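Local coordinates for protein cysteine desulfurase (Elizabethkingia anophelis NUHP1, PDB 5VPR) that probably removes sulfur from L-cysteine, and selenium from L-selenocysteine, to yield L-alanine, using pyridoxal 5'-phosphate as cofactor, at residues A[176-188]-A[334-346]. Residues are numbered along the deposited sequence; the frame is centred on the assembly and turned at random.
Sequences VNQVSNALGIVNP and EKANRAGVVSFNL
A single beta bridge between Ile185 and Arg338 ties the hairpin-like loop that follows strand 171-177, in the seven-stranded sheet of the class-V aminotransferase fold, to the loop leading into strand 341-345 of the small C-terminal sheet. Two backbone bonds flank it, making this a non-hydrogen-bonded antiparallel pair: Val186 N gives a nearly straight bond (175°) to Asn337 O at 2.9 Å, and Ala339 N donates to Gly184 O at 2.8 Å, in the carbonyl plane. The backbone of Gly184, with positive phi, packs against the Val341 side chain, whose CB and CG2 stand 3.8 Å from Gly184 CA. CG1 of Val341, anti to its own nitrogen (chi1 177°), rests against the carbonyl of Leu183. Further along, Ser343 OG donates to Ala182 O at 3.0 Å, while Leu183 CD2 packs on Ser343 CB. At the other end Val186 CG2 and Val179 CG1 close over the Ala339 methyl, and the Asn337 amide slants across Val186 with Asn337 ND2 3.8 Å from Val186 CB. Arg338 passes CD close to Leu183 O, then bends at chi3 (-46°), which directs NE straight at Val341 O, 3.0 Å away and in the guanidinium plane. Gln320 OE1, on helix 305-324, accepts from Arg338 NH2, which together with the NE bond probably holds the guanidinium's rotation; Leu316 of that helix touches the arginine side chain, whereas strand 386-389 meets Val341 and Ser343 through Arg387.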
ATOM      1  N   VAL A 176       2.735  11.892   4.651  1.00 38.87           N
ATOM      2  CA  VAL A 176       3.307  11.649   3.332  1.00 34.11           C
ATOM      3  C   VAL A 176       3.055  10.194   2.957  1.00 35.54           C
ATOM      4  O   VAL A 176       3.203   9.299   3.796  1.00 38.85           O
ATOM      5  CB  VAL A 176       4.830  11.966   3.304  1.00 35.59           C
ATOM      6  CG1 VAL A 176       5.395  11.801   1.905  1.00 49.51           C
ATOM      7  CG2 VAL A 176       5.117  13.365   3.821  1.00 45.71           C
ATOM      8  N   ASN A 177       2.692   9.947   1.697  1.00 36.19           N
ATOM      9  CA  ASN A 177       2.678   8.577   1.192  1.00 39.47           C
ATOM     10  C   ASN A 177       4.094   8.145   0.810  1.00 42.17           C
ATOM     11  O   ASN A 177       4.856   8.908   0.206  1.00 42.68           O
ATOM     12  CB  ASN A 177       1.729   8.435  -0.005  1.00 42.43           C
ATOM     13  N   GLN A 178       4.462   6.924   1.206  1.00 39.07           N
ATOM     14  CA  GLN A 178       5.814   6.448   0.926  1.00 38.95           C
ATOM     15  C   GLN A 178       5.986   6.136  -0.556  1.00 43.94           C
ATOM     16  O   GLN A 178       7.048   6.398  -1.138  1.00 40.84           O
ATOM     17  CB  GLN A 178       6.122   5.220   1.783  1.00 35.79           C
ATOM     18  CG  GLN A 178       7.556   4.700   1.629  1.00 40.15           C
ATOM     19  CD  GLN A 178       7.924   3.677   2.693  1.00 39.74           C
ATOM     20  OE1 GLN A 178       7.108   3.343   3.543  1.00 43.73           O
ATOM     21  NE2 GLN A 178       9.153   3.178   2.650  1.00 41.95           N
ATOM     22  N   VAL A 179       4.947   5.590  -1.188  1.00 36.07           N
ATOM     23  CA  VAL A 179       4.943   5.312  -2.621  1.00 40.18           C
ATOM     24  C   VAL A 179       3.661   5.885  -3.208  1.00 41.70           C
ATOM     25  O   VAL A 179       2.573   5.652  -2.671  1.00 43.30           O
ATOM     26  CB  VAL A 179       5.041   3.804  -2.914  1.00 37.11           C
ATOM     27  CG1 VAL A 179       4.995   3.551  -4.427  1.00 42.83           C
ATOM     28  CG2 VAL A 179       6.310   3.241  -2.342  1.00 39.06           C
ATOM     29  N   SER A 180       3.780   6.621  -4.312  1.00 39.99           N
ATOM     30  CA  SER A 180       2.590   7.172  -4.946  1.00 47.14           C
ATOM     31  C   SER A 180       1.810   6.064  -5.659  1.00 47.46           C
ATOM     32  O   SER A 180       2.391   5.176  -6.285  1.00 58.21           O
ATOM     33  CB  SER A 180       2.973   8.294  -5.915  1.00 49.19           C
ATOM     34  OG  SER A 180       3.033   7.834  -7.250  1.00 58.21           O
ATOM     35  N   ASN A 181       0.483   6.103  -5.540  1.00 52.68           N
ATOM     36  CA  ASN A 181      -0.322   5.005  -6.078  1.00 59.19           C
ATOM     37  C   ASN A 181      -0.525   5.119  -7.586  1.00 54.69           C
ATOM     38  O   ASN A 181      -0.668   4.093  -8.269  1.00 55.65           O
ATOM     39  CB  ASN A 181      -1.678   4.941  -5.366  1.00 57.38           C
ATOM     40  N   ALA A 182      -0.537   6.340  -8.122  1.00 52.49           N
ATOM     41  CA  ALA A 182      -0.783   6.539  -9.547  1.00 58.00           C
ATOM     42  C   ALA A 182       0.449   6.206 -10.380  1.00 60.99           C
ATOM     43  O   ALA A 182       0.353   5.510 -11.397  1.00 60.77           O
ATOM     44  CB  ALA A 182      -1.215   7.982  -9.806  1.00 60.91           C
ATOM     45  N   LEU A 183       1.616   6.698  -9.965  1.00 59.03           N
ATOM     46  CA  LEU A 183       2.845   6.535 -10.725  1.00 59.19           C
ATOM     47  C   LEU A 183       3.829   5.556 -10.097  1.00 51.23           C
ATOM     48  O   LEU A 183       4.777   5.147 -10.772  1.00 53.96           O
ATOM     49  CB  LEU A 183       3.536   7.895 -10.914  1.00 57.69           C
ATOM     50  CG  LEU A 183       2.763   8.960 -11.689  1.00 69.83           C
ATOM     51  CD1 LEU A 183       3.546  10.263 -11.727  1.00 81.59           C
ATOM     52  CD2 LEU A 183       2.459   8.483 -13.110  1.00 67.38           C
ATOM     53  N   GLY A 184       3.626   5.157  -8.845  1.00 51.65           N
ATOM     54  CA  GLY A 184       4.570   4.270  -8.194  1.00 51.79           C
ATOM     55  C   GLY A 184       5.859   4.929  -7.754  1.00 50.96           C
ATOM     56  O   GLY A 184       6.832   4.233  -7.459  1.00 46.99           O
ATOM     57  N   ILE A 185       5.904   6.257  -7.703  1.00 50.43           N
ATOM     58  CA  ILE A 185       7.144   6.941  -7.357  1.00 47.25           C
ATOM     59  C   ILE A 185       7.455   6.726  -5.884  1.00 45.94           C
ATOM     60  O   ILE A 185       6.587   6.886  -5.020  1.00 41.57           O
ATOM     61  CB  ILE A 185       7.048   8.430  -7.714  1.00 50.34           C
ATOM     62  CG1 ILE A 185       7.233   8.581  -9.232  1.00 58.33           C
ATOM     63  CG2 ILE A 185       8.088   9.242  -6.931  1.00 50.76           C
ATOM     64  CD1 ILE A 185       6.872   9.928  -9.805  1.00 61.41           C
ATOM     65  N   VAL A 186       8.692   6.332  -5.594  1.00 43.96           N
ATOM     66  CA  VAL A 186       9.147   6.181  -4.218  1.00 47.16           C
ATOM     67  C   VAL A 186       9.556   7.555  -3.696  1.00 48.01           C
ATOM     68  O   VAL A 186      10.535   8.135  -4.161  1.00 42.85           O
ATOM     69  CB  VAL A 186      10.305   5.186  -4.120  1.00 52.76           C
ATOM     70  CG1 VAL A 186      10.830   5.117  -2.673  1.00 45.05           C
ATOM     71  CG2 VAL A 186       9.862   3.819  -4.637  1.00 51.31           C
ATOM     72  N   ASN A 187       8.821   8.065  -2.725  1.00 49.11           N
ATOM     73  CA  ASN A 187       9.131   9.386  -2.201  1.00 51.21           C
ATOM     74  C   ASN A 187      10.299   9.320  -1.215  1.00 41.23           C
ATOM     75  O   ASN A 187      10.543   8.282  -0.596  1.00 40.70           O
ATOM     76  CB  ASN A 187       7.903   9.990  -1.532  1.00 42.78           C
ATOM     77  CG  ASN A 187       6.864  10.425  -2.545  1.00 52.71           C
ATOM     78  OD1 ASN A 187       7.199  11.068  -3.540  1.00 49.38           O
ATOM     79  ND2 ASN A 187       5.599  10.047  -2.320  1.00 44.13           N
ATOM     80  N   PRO A 188      11.066  10.402  -1.088  1.00 42.02           N
ATOM     81  CA  PRO A 188      12.262  10.348  -0.231  1.00 42.19           C
ATOM     82  C   PRO A 188      11.910  10.516   1.246  1.00 45.30           C
ATOM     83  O   PRO A 188      12.155  11.562   1.888  1.00 42.32           O
ATOM     84  CB  PRO A 188      13.108  11.496  -0.786  1.00 46.09           C
ATOM     85  CG  PRO A 188      12.094  12.490  -1.235  1.00 44.89           C
ATOM     86  CD  PRO A 188      10.991  11.666  -1.842  1.00 50.00           C
ATOM     87  N   GLU A 334       9.565   8.497 -15.862  1.00 65.17           N
ATOM     88  CA  GLU A 334      10.432   7.488 -16.460  1.00 70.76           C
ATOM     89  C   GLU A 334      11.759   7.393 -15.731  1.00 71.95           C
ATOM     90  O   GLU A 334      12.253   6.295 -15.448  1.00 80.42           O
ATOM     91  CB  GLU A 334      10.669   7.817 -17.929  1.00 73.51           C
ATOM     92  CG  GLU A 334      11.740   6.965 -18.565  1.00 74.21           C
ATOM     93  CD  GLU A 334      12.107   7.446 -19.948  1.00 78.99           C
ATOM     94  OE1 GLU A 334      11.307   8.201 -20.544  1.00 77.09           O
ATOM     95  OE2 GLU A 334      13.198   7.079 -20.430  1.00 76.69           O
ATOM     96  N   LYS A 335      12.358   8.533 -15.430  1.00 67.91           N
ATOM     97  CA  LYS A 335      13.651   8.535 -14.774  1.00 62.97           C
ATOM     98  C   LYS A 335      13.549   8.353 -13.264  1.00 64.38           C
ATOM     99  O   LYS A 335      14.585   8.252 -12.601  1.00 67.61           O
ATOM    100  CB  LYS A 335      14.385   9.837 -15.100  1.00 67.33           C
ATOM    101  N   ALA A 336      12.350   8.296 -12.701  1.00 60.52           N
ATOM    102  CA  ALA A 336      12.209   8.269 -11.251  1.00 66.23           C
ATOM    103  C   ALA A 336      12.362   6.854 -10.696  1.00 63.61           C
ATOM    104  O   ALA A 336      12.093   5.860 -11.377  1.00 69.86           O
ATOM    105  CB  ALA A 336      10.854   8.842 -10.829  1.00 71.89           C
ATOM    106  N   ASN A 337      12.792   6.784  -9.438  1.00 63.13           N
ATOM    107  CA  ASN A 337      12.804   5.533  -8.688  1.00 58.29           C
ATOM    108  C   ASN A 337      11.364   5.129  -8.367  1.00 58.19           C
ATOM    109  O   ASN A 337      10.628   5.885  -7.726  1.00 63.15           O
ATOM    110  CB  ASN A 337      13.644   5.719  -7.420  1.00 70.03           C
ATOM    111  CG  ASN A 337      13.591   4.525  -6.476  1.00 74.37           C
ATOM    112  OD1 ASN A 337      13.294   3.402  -6.883  1.00 85.51           O
ATOM    113  ND2 ASN A 337      13.882   4.772  -5.199  1.00 70.83           N
ATOM    114  N   ARG A 338      10.945   3.952  -8.832  1.00 57.18           N
ATOM    115  CA  ARG A 338       9.547   3.568  -8.746  1.00 50.09           C
ATOM    116  C   ARG A 338       9.418   2.136  -8.254  1.00 49.02           C
ATOM    117  O   ARG A 338      10.318   1.310  -8.433  1.00 63.63           O
ATOM    118  CB  ARG A 338       8.825   3.701 -10.095  1.00 54.61           C
ATOM    119  CG  ARG A 338       8.827   5.113 -10.650  1.00 64.40           C
ATOM    120  CD  ARG A 338       7.810   5.261 -11.773  1.00 63.70           C
ATOM    121  NE  ARG A 338       7.870   4.155 -12.721  1.00 68.71           N
ATOM    122  CZ  ARG A 338       8.806   4.017 -13.652  1.00 77.23           C
ATOM    123  NH1 ARG A 338       9.776   4.913 -13.766  1.00 76.27           N
ATOM    124  NH2 ARG A 338       8.771   2.975 -14.465  1.00 85.50           N
ATOM    125  N   ALA A 339       8.280   1.855  -7.630  1.00 48.48           N
ATOM    126  CA  ALA A 339       7.980   0.546  -7.065  1.00 56.18           C
ATOM    127  C   ALA A 339       6.789  -0.031  -7.822  1.00 52.65           C
ATOM    128  O   ALA A 339       5.651   0.403  -7.628  1.00 58.61           O
ATOM    129  CB  ALA A 339       7.703   0.633  -5.568  1.00 61.13           C
ATOM    130  N   GLY A 340       7.072  -0.971  -8.718  1.00 53.49           N
ATOM    131  CA  GLY A 340       6.072  -1.863  -9.276  1.00 70.74           C
ATOM    132  C   GLY A 340       5.039  -1.268 -10.209  1.00 62.21           C
ATOM    133  O   GLY A 340       4.026  -1.918 -10.460  1.00 62.03           O
ATOM    134  N   VAL A 341       5.255  -0.068 -10.745  1.00 54.43           N
ATOM    135  CA  VAL A 341       4.234   0.610 -11.545  1.00 48.97           C
ATOM    136  C   VAL A 341       4.887   1.213 -12.787  1.00 49.84           C
ATOM    137  O   VAL A 341       5.816   2.019 -12.663  1.00 49.86           O
ATOM    138  CB  VAL A 341       3.517   1.716 -10.748  1.00 45.12           C
ATOM    139  CG1 VAL A 341       2.526   2.441 -11.639  1.00 47.18           C
ATOM    140  CG2 VAL A 341       2.811   1.156  -9.496  1.00 42.06           C
ATOM    141  N   VAL A 342       4.388   0.853 -13.977  1.00 45.91           N
ATOM    142  CA  VAL A 342       4.675   1.567 -15.225  1.00 45.31           C
ATOM    143  C   VAL A 342       3.397   2.259 -15.678  1.00 55.44           C
ATOM    144  O   VAL A 342       2.411   1.590 -16.032  1.00 45.20           O
ATOM    145  CB  VAL A 342       5.161   0.642 -16.355  1.00 56.81           C
ATOM    146  CG1 VAL A 342       5.866   1.462 -17.438  1.00 53.70           C
ATOM    147  CG2 VAL A 342       6.026  -0.472 -15.851  1.00 63.16           C
ATOM    148  N   SER A 343       3.424   3.585 -15.717  1.00 59.34           N
ATOM    149  CA  SER A 343       2.330   4.376 -16.258  1.00 64.72           C
ATOM    150  C   SER A 343       2.747   4.943 -17.604  1.00 62.26           C
ATOM    151  O   SER A 343       3.888   5.377 -17.774  1.00 70.85           O
ATOM    152  CB  SER A 343       1.933   5.508 -15.310  1.00 65.18           C
ATOM    153  OG  SER A 343       1.217   4.987 -14.216  1.00 71.22           O
ATOM    154  N   PHE A 344       1.826   4.917 -18.565  1.00 59.19           N
ATOM    155  CA  PHE A 344       2.155   5.340 -19.918  1.00 55.38           C
ATOM    156  C   PHE A 344       0.906   5.823 -20.639  1.00 65.18           C
ATOM    157  O   PHE A 344      -0.229   5.585 -20.207  1.00 63.17           O
ATOM    158  CB  PHE A 344       2.844   4.220 -20.715  1.00 52.13           C
ATOM    159  CG  PHE A 344       2.014   2.967 -20.879  1.00 53.33           C
ATOM    160  CD1 PHE A 344       1.247   2.765 -22.017  1.00 56.11           C
ATOM    161  CD2 PHE A 344       2.019   1.978 -19.896  1.00 56.41           C
ATOM    162  CE1 PHE A 344       0.483   1.606 -22.174  1.00 52.72           C
ATOM    163  CE2 PHE A 344       1.264   0.826 -20.043  1.00 57.20           C
ATOM    164  CZ  PHE A 344       0.496   0.639 -21.192  1.00 57.68           C
ATOM    165  N   ASN A 345       1.141   6.527 -21.742  1.00 70.30           N
ATOM    166  CA  ASN A 345       0.092   6.968 -22.645  1.00 67.70           C
ATOM    167  C   ASN A 345       0.602   6.794 -24.064  1.00 71.99           C
ATOM    168  O   ASN A 345       1.802   6.911 -24.315  1.00 72.55           O
ATOM    169  CB  ASN A 345      -0.296   8.432 -22.395  1.00 70.76           C
ATOM    170  N   LEU A 346      -0.312   6.483 -24.982  1.00 73.88           N
ATOM    171  CA  LEU A 346       0.009   6.437 -26.400  1.00 80.52           C
ATOM    172  C   LEU A 346      -0.194   7.812 -27.021  1.00 86.04           C
ATOM    173  O   LEU A 346      -1.056   8.583 -26.589  1.00 88.63           O
ATOM    174  CB  LEU A 346      -0.850   5.402 -27.126  1.00 84.42           C
ATOM    175  CG  LEU A 346      -0.508   3.944 -26.823  1.00 83.86           C
ATOM    176  CD1 LEU A 346      -1.469   3.011 -27.540  1.00 81.98           C
ATOM    177  CD2 LEU A 346       0.934   3.648 -27.213  1.00 82.51           C
TER